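Local coordinates for DNA alpha-glucosyltransferase (Enterobacteria phage T4, PDB 1YA6), which is a phage glycosyltransferase of the GT-B fold, with two Rossmann-like domains and uridine-5'-diphosphate bound in the cleft between them, at residues Ile63-Tyr68 and Glu93-Asn98; Thr232-Leu237 and Ala272-Cys277; Gly293-Lys298 and Glu309-Glu314. One frame throughout, in Å; residues are numbered along the deposited sequence.

Contact 1 (Ile63-Tyr68 and Glu93-Asn98); sequences ILAKEY and EATINN. With NCO (cobalt hexammine(III)), chain H.
N98 reaches from helix 93-103 to the backbone of L64: its ND2 donates to L64 O at 2.9 Å. L64 O lies almost in the plane of the N98 amide, so an N-H points at it in plane, though the donor is tilted from the carbonyl plane. CG of N98 stands trans to the carbonyl carbon (chi1 -82°), which turns the amide toward the loop, beside Y68. Y68, with CG opposite its backbone N (chi1 173°), has the backbone carbonyl O of N98 at its ring edge, near the ring plane and 3.7 Å from CE2, while its OH is held by K101 O. The ring and the N98 side-chain amide have planes 67° apart. The loop 63-68 follows strand 59-62 and leads into helix 68-75, with E67 at the N-cap; helix 93-103 comes after strand 80-85, so the contact lies in the parallel sheet domain of the N-terminal half, a Rossmann-like unit. At the other end the packing is small and close: A65 CB touches A94 CB at 3.5 Å and T95 OG1 at 3.4 Å. T95 splits its two branches, CG2 lying 4.0 Å from L64 CB with the side chains crossing at about a right angle, and OG1 hydrogen-bonded to D44. The D44 carboxylate also accepts from the N-H groups of L64 and A65, so it bridges the loop and the helix. On the far side of the helix, E93 bends at chi2 and sets OE2 against one triangular face of cobalt hexammine, 2.6 Å from N1 and 2.8 Å from N6; T89 O and V91 O bind the same ion.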
loop_
_atom_site.group_PDB
_atom_site.type_symbol
_atom_site.label_atom_id
_atom_site.label_comp_id
_atom_site.label_asym_id
_atom_site.label_seq_id
_atom_site.Cartn_x
_atom_site.Cartn_y
_atom_site.Cartn_z
ATOM N N ILE C 63 -5.235 18.596 -16.598
ATOM C CA ILE C 63 -4.218 18.298 -17.598
ATOM C C ILE C 63 -3.205 19.422 -17.554
ATOM O O ILE C 63 -3.438 20.516 -18.067
ATOM C CB ILE C 63 -4.824 18.231 -18.989
ATOM C CG1 ILE C 63 -5.857 17.106 -19.029
ATOM C CG2 ILE C 63 -3.727 18.030 -20.016
ATOM C CD1 ILE C 63 -6.816 17.195 -20.187
ATOM N N LEU C 64 -2.078 19.135 -16.922
ATOM C CA LEU C 64 -1.020 20.110 -16.756
ATOM C C LEU C 64 -0.516 20.718 -18.053
ATOM O O LEU C 64 -0.244 21.911 -18.116
ATOM C CB LEU C 64 0.142 19.473 -15.996
ATOM C CG LEU C 64 -0.161 19.068 -14.556
ATOM C CD1 LEU C 64 1.069 18.395 -13.956
ATOM C CD2 LEU C 64 -0.551 20.302 -13.750
ATOM N N ALA C 65 -0.390 19.908 -19.091
ATOM C CA ALA C 65 0.104 20.417 -20.362
ATOM C C ALA C 65 -0.866 21.350 -21.077
ATOM O O ALA C 65 -0.483 22.017 -22.033
ATOM C CB ALA C 65 0.462 19.253 -21.281
ATOM N N LYS C 66 -2.112 21.416 -20.624
ATOM C CA LYS C 66 -3.081 22.255 -21.316
ATOM C C LYS C 66 -3.952 23.126 -20.435
ATOM O O LYS C 66 -4.602 24.042 -20.938
ATOM C CB LYS C 66 -3.986 21.383 -22.194
ATOM C CG LYS C 66 -3.296 20.694 -23.372
ATOM C CD LYS C 66 -3.077 21.655 -24.545
ATOM C CE LYS C 66 -2.558 20.934 -25.797
ATOM N NZ LYS C 66 -1.229 20.299 -25.561
ATOM N N GLU C 67 -3.983 22.850 -19.134
ATOM C CA GLU C 67 -4.815 23.643 -18.225
ATOM C C GLU C 67 -4.036 24.277 -17.079
ATOM O O GLU C 67 -4.532 24.340 -15.951
ATOM C CB GLU C 67 -5.925 22.784 -17.629
ATOM C CG GLU C 67 -6.546 21.790 -18.575
ATOM C CD GLU C 67 -7.741 21.108 -17.951
ATOM O OE1 GLU C 67 -8.804 21.761 -17.856
ATOM O OE2 GLU C 67 -7.614 19.932 -17.543
ATOM N N TYR C 68 -2.827 24.751 -17.370
ATOM C CA TYR C 68 -1.967 25.374 -16.363
ATOM C C TYR C 68 -2.697 26.311 -15.408
ATOM O O TYR C 68 -2.520 26.216 -14.195
ATOM C CB TYR C 68 -0.827 26.129 -17.045
ATOM C CG TYR C 68 0.025 26.957 -16.107
ATOM C CD1 TYR C 68 -0.390 28.224 -15.684
ATOM C CD2 TYR C 68 1.249 26.474 -15.640
ATOM C CE1 TYR C 68 0.394 28.989 -14.821
ATOM C CE2 TYR C 68 2.039 27.228 -14.779
ATOM C CZ TYR C 68 1.607 28.483 -14.375
ATOM O OH TYR C 68 2.392 29.224 -13.521
ATOM N N GLU C 93 7.030 17.415 -22.621
ATOM C CA GLU C 93 7.698 18.604 -22.112
ATOM C C GLU C 93 6.705 19.547 -21.447
ATOM O O GLU C 93 6.945 20.035 -20.347
ATOM C CB GLU C 93 8.396 19.347 -23.254
ATOM C CG GLU C 93 9.480 18.547 -23.947
ATOM C CD GLU C 93 10.585 18.122 -22.994
ATOM O OE1 GLU C 93 11.156 19.010 -22.324
ATOM O OE2 GLU C 93 10.881 16.908 -22.916
ATOM N N ALA C 94 5.591 19.798 -22.127
ATOM C CA ALA C 94 4.565 20.706 -21.627
ATOM C C ALA C 94 4.066 20.357 -20.227
ATOM O O ALA C 94 3.765 21.244 -19.427
ATOM C CB ALA C 94 3.398 20.742 -22.598
ATOM N N THR C 95 3.966 19.064 -19.937
ATOM C CA THR C 95 3.507 18.605 -18.634
ATOM C C THR C 95 4.559 18.858 -17.544
ATOM O O THR C 95 4.276 19.514 -16.544
ATOM C CB THR C 95 3.197 17.104 -18.659
ATOM O OG1 THR C 95 2.228 16.837 -19.672
ATOM C CG2 THR C 95 2.665 16.647 -17.311
ATOM N N ILE C 96 5.767 18.333 -17.725
ATOM C CA ILE C 96 6.796 18.543 -16.721
ATOM C C ILE C 96 7.127 20.026 -16.619
ATOM O O ILE C 96 7.251 20.569 -15.521
ATOM C CB ILE C 96 8.076 17.719 -17.028
ATOM C CG1 ILE C 96 9.179 18.093 -16.035
ATOM C CG2 ILE C 96 8.508 17.925 -18.457
ATOM C CD1 ILE C 96 8.815 17.809 -14.583
ATOM N N ASN C 97 7.239 20.686 -17.765
ATOM C CA ASN C 97 7.537 22.105 -17.792
ATOM C C ASN C 97 6.466 22.913 -17.069
ATOM O O ASN C 97 6.786 23.739 -16.211
ATOM C CB ASN C 97 7.684 22.592 -19.239
ATOM C CG ASN C 97 9.014 22.159 -19.880
ATOM O OD1 ASN C 97 9.238 22.374 -21.077
ATOM N ND2 ASN C 97 9.898 21.554 -19.082
ATOM N N ASN C 98 5.198 22.698 -17.395
ATOM C CA ASN C 98 4.169 23.456 -16.701
ATOM C C ASN C 98 4.096 23.087 -15.229
ATOM O O ASN C 98 3.640 23.888 -14.408
ATOM C CB ASN C 98 2.803 23.273 -17.353
ATOM C CG ASN C 98 2.615 24.168 -18.567
ATOM O OD1 ASN C 98 3.455 25.032 -18.861
ATOM N ND2 ASN C 98 1.508 23.976 -19.273
HETATM CO CO NCO H . 10.605 13.368 -22.683
HETATM N N1 NCO H . 9.653 14.872 -21.748
HETATM N N2 NCO H . 11.159 12.616 -20.904
HETATM N N3 NCO H . 8.919 12.273 -22.631
HETATM N N4 NCO H . 11.555 11.860 -23.616
HETATM N N5 NCO H . 10.052 14.123 -24.465
HETATM N N6 NCO H . 12.292 14.463 -22.733
#

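Contact 2 (Thr232-Leu237 and Ala272-Cys277); sequences TVMEGL and AQILDC. With UDP (uridine-5'-diphosphate), chain I.
The E235 carboxylate is met from one side of its plane by L275, whose CD2 is displaced toward OE1 and stands 3.2 Å from it; at the polar end the same OE1 is engaged by R286 in a salt bridge. With CG trans to its own backbone N (chi1 168°), L275 lies alongside E235, both pointing the same way. Among the flat peptide groups, M234 N meets Q273 O nearly head-on at 2.9 Å, whereas G236 N sits above the plane of the L275 carbonyl, 39° out of it, at 2.8 Å, where the strand gives way to a turn. These bonds, with L275 N to M234 O at 2.8 Å, pair V233 with Q273, M234 with I274 and E235 with L275 as parallel neighbours, the short strand axes 21° apart. Strand 272-275 runs between 231-235 and 253-256 in the parallel sheet of a Rossmann-like domain. On the face carrying M234 and I274, I274 works in two directions: CD1 lies 3.5 Å from M234 CB, and CG2 packs 3.4 Å from L237 CD1, the two side chains slanting across each other. M234 then runs on to F214 and F218 of helix 214-225, which covers this face. Past the strand end, C277 CA comes within 3.3 Å of O4 on the uracil of uridine-5'-diphosphate, and C277 also packs on an adenine base of the bound DNA.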
loop_
_atom_site.group_PDB
_atom_site.type_symbol
_atom_site.label_atom_id
_atom_site.label_comp_id
_atom_site.label_asym_id
_atom_site.label_seq_id
_atom_site.Cartn_x
_atom_site.Cartn_y
_atom_site.Cartn_z
ATOM N N THR C 232 -5.101 -21.699 -3.062
ATOM C CA THR C 232 -4.349 -20.467 -3.065
ATOM C C THR C 232 -4.887 -19.488 -4.068
ATOM O O THR C 232 -5.167 -19.835 -5.219
ATOM C CB THR C 232 -2.866 -20.707 -3.385
ATOM O OG1 THR C 232 -2.215 -21.241 -2.226
ATOM C CG2 THR C 232 -2.181 -19.404 -3.780
ATOM N N VAL C 233 -5.042 -18.256 -3.616
ATOM C CA VAL C 233 -5.496 -17.201 -4.495
ATOM C C VAL C 233 -4.451 -16.103 -4.401
ATOM O O VAL C 233 -3.861 -15.863 -3.334
ATOM C CB VAL C 233 -6.883 -16.645 -4.094
ATOM C CG1 VAL C 233 -7.285 -15.525 -5.045
ATOM C CG2 VAL C 233 -7.919 -17.748 -4.148
ATOM N N MET C 234 -4.208 -15.473 -5.547
ATOM C CA MET C 234 -3.257 -14.384 -5.675
ATOM C C MET C 234 -3.942 -13.265 -6.447
ATOM O O MET C 234 -4.221 -13.384 -7.647
ATOM C CB MET C 234 -2.006 -14.880 -6.386
ATOM C CG MET C 234 -1.165 -15.755 -5.480
ATOM S SD MET C 234 0.200 -16.565 -6.336
ATOM C CE MET C 234 1.351 -15.165 -6.612
ATOM N N GLU C 235 -4.236 -12.187 -5.732
ATOM C CA GLU C 235 -4.921 -11.042 -6.311
ATOM C C GLU C 235 -3.982 -9.895 -6.654
ATOM O O GLU C 235 -3.049 -9.580 -5.903
ATOM C CB GLU C 235 -5.996 -10.527 -5.345
ATOM C CG GLU C 235 -7.098 -11.529 -5.019
ATOM C CD GLU C 235 -8.275 -10.894 -4.280
ATOM O OE1 GLU C 235 -8.754 -9.830 -4.734
ATOM O OE2 GLU C 235 -8.728 -11.462 -3.260
ATOM N N GLY C 236 -4.227 -9.275 -7.803
ATOM C CA GLY C 236 -3.428 -8.135 -8.195
ATOM C C GLY C 236 -2.351 -8.315 -9.240
ATOM O O GLY C 236 -1.793 -7.316 -9.695
ATOM N N LEU C 237 -2.050 -9.553 -9.627
ATOM C CA LEU C 237 -1.006 -9.782 -10.623
ATOM C C LEU C 237 -1.420 -9.327 -12.009
ATOM O O LEU C 237 -2.007 -10.102 -12.768
ATOM C CB LEU C 237 -0.624 -11.257 -10.686
ATOM C CG LEU C 237 0.079 -11.907 -9.494
ATOM C CD1 LEU C 237 0.276 -13.368 -9.813
ATOM C CD2 LEU C 237 1.417 -11.254 -9.218
ATOM N N ALA C 272 -2.634 -22.343 -8.467
ATOM C CA ALA C 272 -2.915 -20.999 -7.979
ATOM C C ALA C 272 -3.906 -20.252 -8.881
ATOM O O ALA C 272 -3.743 -20.190 -10.107
ATOM C CB ALA C 272 -1.614 -20.209 -7.857
ATOM N N GLN C 273 -4.948 -19.702 -8.260
ATOM C CA GLN C 273 -5.954 -18.939 -8.989
ATOM C C GLN C 273 -5.447 -17.503 -8.920
ATOM O O GLN C 273 -5.165 -16.988 -7.832
ATOM C CB GLN C 273 -7.333 -19.044 -8.317
ATOM C CG GLN C 273 -7.877 -20.473 -8.080
ATOM C CD GLN C 273 -7.925 -21.335 -9.342
ATOM O OE1 GLN C 273 -7.010 -22.128 -9.604
ATOM N NE2 GLN C 273 -8.988 -21.184 -10.127
ATOM N N ILE C 274 -5.323 -16.866 -10.076
ATOM C CA ILE C 274 -4.808 -15.514 -10.138
ATOM C C ILE C 274 -5.846 -14.513 -10.609
ATOM O O ILE C 274 -6.444 -14.662 -11.673
ATOM C CB ILE C 274 -3.576 -15.441 -11.089
ATOM C CG1 ILE C 274 -2.611 -16.592 -10.779
ATOM C CG2 ILE C 274 -2.866 -14.086 -10.947
ATOM C CD1 ILE C 274 -2.202 -16.696 -9.317
ATOM N N LEU C 275 -6.045 -13.479 -9.808
ATOM C CA LEU C 275 -6.991 -12.428 -10.142
ATOM C C LEU C 275 -6.121 -11.223 -10.475
ATOM O O LEU C 275 -5.111 -11.011 -9.800
ATOM C CB LEU C 275 -7.875 -12.150 -8.927
ATOM C CG LEU C 275 -8.758 -10.910 -8.913
ATOM C CD1 LEU C 275 -9.656 -10.891 -10.123
ATOM C CD2 LEU C 275 -9.561 -10.901 -7.637
ATOM N N ASP C 276 -6.467 -10.451 -11.506
ATOM C CA ASP C 276 -5.641 -9.289 -11.831
ATOM C C ASP C 276 -6.027 -8.069 -11.008
ATOM O O ASP C 276 -6.630 -8.203 -9.938
ATOM C CB ASP C 276 -5.683 -8.960 -13.327
ATOM C CG ASP C 276 -7.012 -8.420 -13.779
ATOM O OD1 ASP C 276 -7.107 -8.024 -14.968
ATOM O OD2 ASP C 276 -7.952 -8.391 -12.952
ATOM N N CYS C 277 -5.659 -6.884 -11.480
ATOM C CA CYS C 277 -5.984 -5.665 -10.752
ATOM C C CYS C 277 -7.382 -5.765 -10.178
ATOM O O CYS C 277 -8.365 -5.897 -10.900
ATOM C CB CYS C 277 -5.861 -4.469 -11.670
ATOM S SG CYS C 277 -4.221 -4.431 -12.348
HETATM N N1 UDP I . -4.512 -2.399 -4.423
HETATM C C2 UDP I . -5.750 -2.424 -5.015
HETATM N N3 UDP I . -5.814 -3.125 -6.193
HETATM C C4 UDP I . -4.791 -3.807 -6.811
HETATM C C5 UDP I . -3.541 -3.760 -6.111
HETATM C C6 UDP I . -3.449 -3.071 -4.970
HETATM O O2 UDP I . -6.724 -1.873 -4.526
HETATM O O4 UDP I . -5.003 -4.383 -7.885
HETATM C "C1'" UDP I . -4.371 -1.600 -3.202
HETATM C "C2'" UDP I . -3.789 -2.367 -2.023
HETATM O "O2'" UDP I . -4.832 -2.981 -1.296
HETATM C "C3'" UDP I . -3.094 -1.250 -1.248
HETATM C "C4'" UDP I . -2.600 -0.321 -2.355
HETATM O "O4'" UDP I . -3.474 -0.551 -3.489
HETATM O "O3'" UDP I . -4.036 -0.578 -0.431
HETATM C "C5'" UDP I . -1.169 -0.535 -2.791
HETATM O "O5'" UDP I . -0.275 0.001 -1.823
HETATM P PA UDP I . 0.864 -0.894 -1.147
HETATM O O1A UDP I . 1.610 -0.014 -0.203
HETATM O O2A UDP I . 0.231 -2.141 -0.649
HETATM O O3A UDP I . 1.868 -1.332 -2.370
HETATM P PB UDP I . 2.309 -0.561 -3.744
HETATM O O1B UDP I . 3.770 -0.798 -3.910
HETATM O O2B UDP I . 1.377 -0.976 -4.819
HETATM O O3B UDP I . 2.082 0.983 -3.436
#

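Contact 3 (Gly293-Lys298 and Glu309-Glu314); sequences GYQLSK and EYTHLE. With UDP (uridine-5'-diphosphate), chain I; NCO (cobalt hexammine(III)), chain F.
Q295, the last residue of strand 290-295, and H312, in the first turn of helix 310-318, bring the two backbones closest, CA to CA 6.1 Å. E309 is the N-cap, and its N-H donates to ND1 of H312 at 3.1 Å in the ring plane, which fixes the imidazole. The Q295 chain bends at chi2 (-70°), which lays its amide over one face of that ring, CD 3.1 Å above the plane and offset toward the rim, with the planes 16° apart. S297 N donates to Q295 OE1 at 2.9 Å and so orients the amide. Its NE2 then grips T311 OG1 at 2.8 Å and, within the amide plane, E309 OE1 at 3.2 Å. That oxygen also accepts from S297 OG at 2.7 Å, while E309 OE2 turns to K212 and to a cobalt hexammine. The first turn of the helix offers T311 N to O2A of uridine-5'-diphosphate at 3.0 Å and Y310 N to O1A; the helix end probably steadies the phosphate charge, and E314 grips both ribose hydroxyls. Strand 290-295 lies between strands 201-205 and 321-325, forming with helix 310-318 and the latter a beta-alpha-beta unit, and H312 meets F324 of strand 321-325 edge-to-face.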
loop_
_atom_site.group_PDB
_atom_site.type_symbol
_atom_site.label_atom_id
_atom_site.label_comp_id
_atom_site.label_asym_id
_atom_site.label_seq_id
_atom_site.Cartn_x
_atom_site.Cartn_y
_atom_site.Cartn_z
ATOM N N GLY C 293 -3.862 -14.780 4.879
ATOM C CA GLY C 293 -3.488 -13.716 3.965
ATOM C C GLY C 293 -1.979 -13.556 3.911
ATOM O O GLY C 293 -1.306 -13.478 4.949
ATOM N N TYR C 294 -1.447 -13.483 2.694
ATOM C CA TYR C 294 -0.005 -13.361 2.497
ATOM C C TYR C 294 0.479 -12.023 1.931
ATOM O O TYR C 294 -0.058 -11.508 0.939
ATOM C CB TYR C 294 0.473 -14.502 1.590
ATOM C CG TYR C 294 0.138 -15.892 2.112
ATOM C CD1 TYR C 294 1.131 -16.717 2.666
ATOM C CD2 TYR C 294 -1.173 -16.389 2.042
ATOM C CE1 TYR C 294 0.828 -17.996 3.130
ATOM C CE2 TYR C 294 -1.483 -17.667 2.505
ATOM C CZ TYR C 294 -0.477 -18.466 3.045
ATOM O OH TYR C 294 -0.777 -19.740 3.488
ATOM N N GLN C 295 1.493 -11.470 2.591
ATOM C CA GLN C 295 2.115 -10.220 2.170
ATOM C C GLN C 295 3.610 -10.492 2.347
ATOM O O GLN C 295 4.165 -10.312 3.424
ATOM C CB GLN C 295 1.650 -9.052 3.048
ATOM C CG GLN C 295 1.602 -7.725 2.322
ATOM C CD GLN C 295 2.974 -7.181 1.986
ATOM O OE1 GLN C 295 3.975 -7.903 2.035
ATOM N NE2 GLN C 295 3.030 -5.895 1.634
ATOM N N LEU C 296 4.247 -10.920 1.261
ATOM C CA LEU C 296 5.656 -11.297 1.279
ATOM C C LEU C 296 6.632 -10.308 0.650
ATOM O O LEU C 296 7.526 -10.711 -0.088
ATOM C CB LEU C 296 5.805 -12.663 0.598
ATOM C CG LEU C 296 4.670 -13.664 0.881
ATOM C CD1 LEU C 296 4.759 -14.840 -0.069
ATOM C CD2 LEU C 296 4.730 -14.129 2.326
ATOM N N SER C 297 6.469 -9.021 0.947
ATOM C CA SER C 297 7.363 -8.000 0.413
ATOM C C SER C 297 8.692 -8.094 1.140
ATOM O O SER C 297 8.723 -8.247 2.358
ATOM C CB SER C 297 6.760 -6.610 0.596
ATOM O OG SER C 297 5.609 -6.473 -0.209
ATOM N N LYS C 298 9.781 -7.969 0.386
ATOM C CA LYS C 298 11.122 -8.100 0.930
ATOM C C LYS C 298 12.033 -6.935 0.559
ATOM O O LYS C 298 13.031 -7.127 -0.140
ATOM C CB LYS C 298 11.721 -9.401 0.398
ATOM C CG LYS C 298 10.636 -10.437 0.044
ATOM C CD LYS C 298 11.111 -11.572 -0.876
ATOM C CE LYS C 298 11.440 -11.089 -2.282
ATOM N NZ LYS C 298 11.711 -12.222 -3.207
ATOM N N GLU C 309 3.588 -1.568 4.411
ATOM C CA GLU C 309 2.829 -1.221 3.216
ATOM C C GLU C 309 1.327 -1.397 3.409
ATOM O O GLU C 309 0.888 -2.230 4.200
ATOM C CB GLU C 309 3.296 -2.087 2.057
ATOM C CG GLU C 309 4.766 -1.925 1.769
ATOM C CD GLU C 309 5.193 -2.713 0.556
ATOM O OE1 GLU C 309 5.339 -3.947 0.675
ATOM O OE2 GLU C 309 5.357 -2.097 -0.520
ATOM N N TYR C 310 0.531 -0.619 2.684
ATOM C CA TYR C 310 -0.908 -0.732 2.823
ATOM C C TYR C 310 -1.443 -2.159 2.869
ATOM O O TYR C 310 -2.272 -2.469 3.729
ATOM C CB TYR C 310 -1.616 0.090 1.739
ATOM C CG TYR C 310 -1.601 1.536 2.141
ATOM C CD1 TYR C 310 -0.882 2.493 1.421
ATOM C CD2 TYR C 310 -2.174 1.918 3.348
ATOM C CE1 TYR C 310 -0.723 3.788 1.921
ATOM C CE2 TYR C 310 -2.025 3.194 3.847
ATOM C CZ TYR C 310 -1.299 4.125 3.148
ATOM O OH TYR C 310 -1.107 5.360 3.732
ATOM N N THR C 311 -0.978 -3.029 1.974
ATOM C CA THR C 311 -1.453 -4.414 1.963
ATOM C C THR C 311 -1.068 -5.143 3.235
ATOM O O THR C 311 -1.650 -6.167 3.564
ATOM C CB THR C 311 -0.909 -5.212 0.768
ATOM O OG1 THR C 311 0.515 -5.069 0.705
ATOM C CG2 THR C 311 -1.558 -4.736 -0.527
ATOM N N HIS C 312 -0.074 -4.620 3.940
ATOM C CA HIS C 312 0.352 -5.197 5.204
ATOM C C HIS C 312 -0.728 -4.900 6.258
ATOM O O HIS C 312 -1.176 -5.793 6.980
ATOM C CB HIS C 312 1.672 -4.566 5.657
ATOM C CG HIS C 312 2.892 -5.299 5.200
ATOM N ND1 HIS C 312 4.014 -4.648 4.734
ATOM C CD2 HIS C 312 3.187 -6.620 5.189
ATOM C CE1 HIS C 312 4.949 -5.539 4.454
ATOM N NE2 HIS C 312 4.472 -6.741 4.720
ATOM N N LEU C 313 -1.140 -3.636 6.328
ATOM C CA LEU C 313 -2.128 -3.187 7.284
ATOM C C LEU C 313 -3.550 -3.609 6.951
ATOM O O LEU C 313 -4.412 -3.621 7.825
ATOM C CB LEU C 313 -2.080 -1.666 7.397
ATOM C CG LEU C 313 -0.728 -0.995 7.637
ATOM C CD1 LEU C 313 -0.970 0.472 7.917
ATOM C CD2 LEU C 313 0.001 -1.637 8.783
ATOM N N GLU C 314 -3.807 -3.939 5.693
ATOM C CA GLU C 314 -5.143 -4.354 5.282
ATOM C C GLU C 314 -5.444 -5.789 5.677
ATOM O O GLU C 314 -6.605 -6.216 5.654
ATOM C CB GLU C 314 -5.307 -4.195 3.773
ATOM C CG GLU C 314 -5.608 -2.766 3.353
ATOM C CD GLU C 314 -5.489 -2.547 1.855
ATOM O OE1 GLU C 314 -6.138 -1.609 1.344
ATOM O OE2 GLU C 314 -4.742 -3.303 1.190
HETATM N N1 UDP I . -4.512 -2.399 -4.423
HETATM C C2 UDP I . -5.750 -2.424 -5.015
HETATM N N3 UDP I . -5.814 -3.125 -6.193
HETATM C C4 UDP I . -4.791 -3.807 -6.811
HETATM C C5 UDP I . -3.541 -3.760 -6.111
HETATM C C6 UDP I . -3.449 -3.071 -4.970
HETATM O O2 UDP I . -6.724 -1.873 -4.526
HETATM O O4 UDP I . -5.003 -4.383 -7.885
HETATM C "C1'" UDP I . -4.371 -1.600 -3.202
HETATM C "C2'" UDP I . -3.789 -2.367 -2.023
HETATM O "O2'" UDP I . -4.832 -2.981 -1.296
HETATM C "C3'" UDP I . -3.094 -1.250 -1.248
HETATM C "C4'" UDP I . -2.600 -0.321 -2.355
HETATM O "O4'" UDP I . -3.474 -0.551 -3.489
HETATM O "O3'" UDP I . -4.036 -0.578 -0.431
HETATM C "C5'" UDP I . -1.169 -0.535 -2.791
HETATM O "O5'" UDP I . -0.275 0.001 -1.823
HETATM P PA UDP I . 0.864 -0.894 -1.147
HETATM O O1A UDP I . 1.610 -0.014 -0.203
HETATM O O2A UDP I . 0.231 -2.141 -0.649
HETATM O O3A UDP I . 1.868 -1.332 -2.370
HETATM P PB UDP I . 2.309 -0.561 -3.744
HETATM O O1B UDP I . 3.770 -0.798 -3.910
HETATM O O2B UDP I . 1.377 -0.976 -4.819
HETATM O O3B UDP I . 2.082 0.983 -3.436
HETATM CO CO NCO F . 5.449 1.829 -1.668
HETATM N N1 NCO F . 3.835 0.657 -1.481
HETATM N N2 NCO F . 5.168 2.478 0.210
HETATM N N3 NCO F . 6.536 0.312 -1.003
HETATM N N4 NCO F . 7.067 2.983 -1.824
HETATM N N5 NCO F . 5.710 1.191 -3.564
HETATM N N6 NCO F . 4.282 3.327 -2.360
#

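Overall arrangement
From the N terminus, contact 1 closes first, joining the loop after strand 59-62 to helix 93-103 within the N-terminal sheet domain. The chain then enters the second sheet, where contact 2 closes an excursion between segments 232-237 and 272-277, 34 residues lying between them, and contact 3 closes a loop with 10 residues between its segments, from strand 290-295 to helix 310-318. The three follow in series; none nests or crosses. Contacts 2 and 3 reach the same sheet, their centres about 14 Å apart, and both touch uridine-5'-diphosphate, contact 2 at the uracil and contact 3 at the ribose and phosphates. Contact 1 lies apart, its centre about 35 Å from that of contact 3.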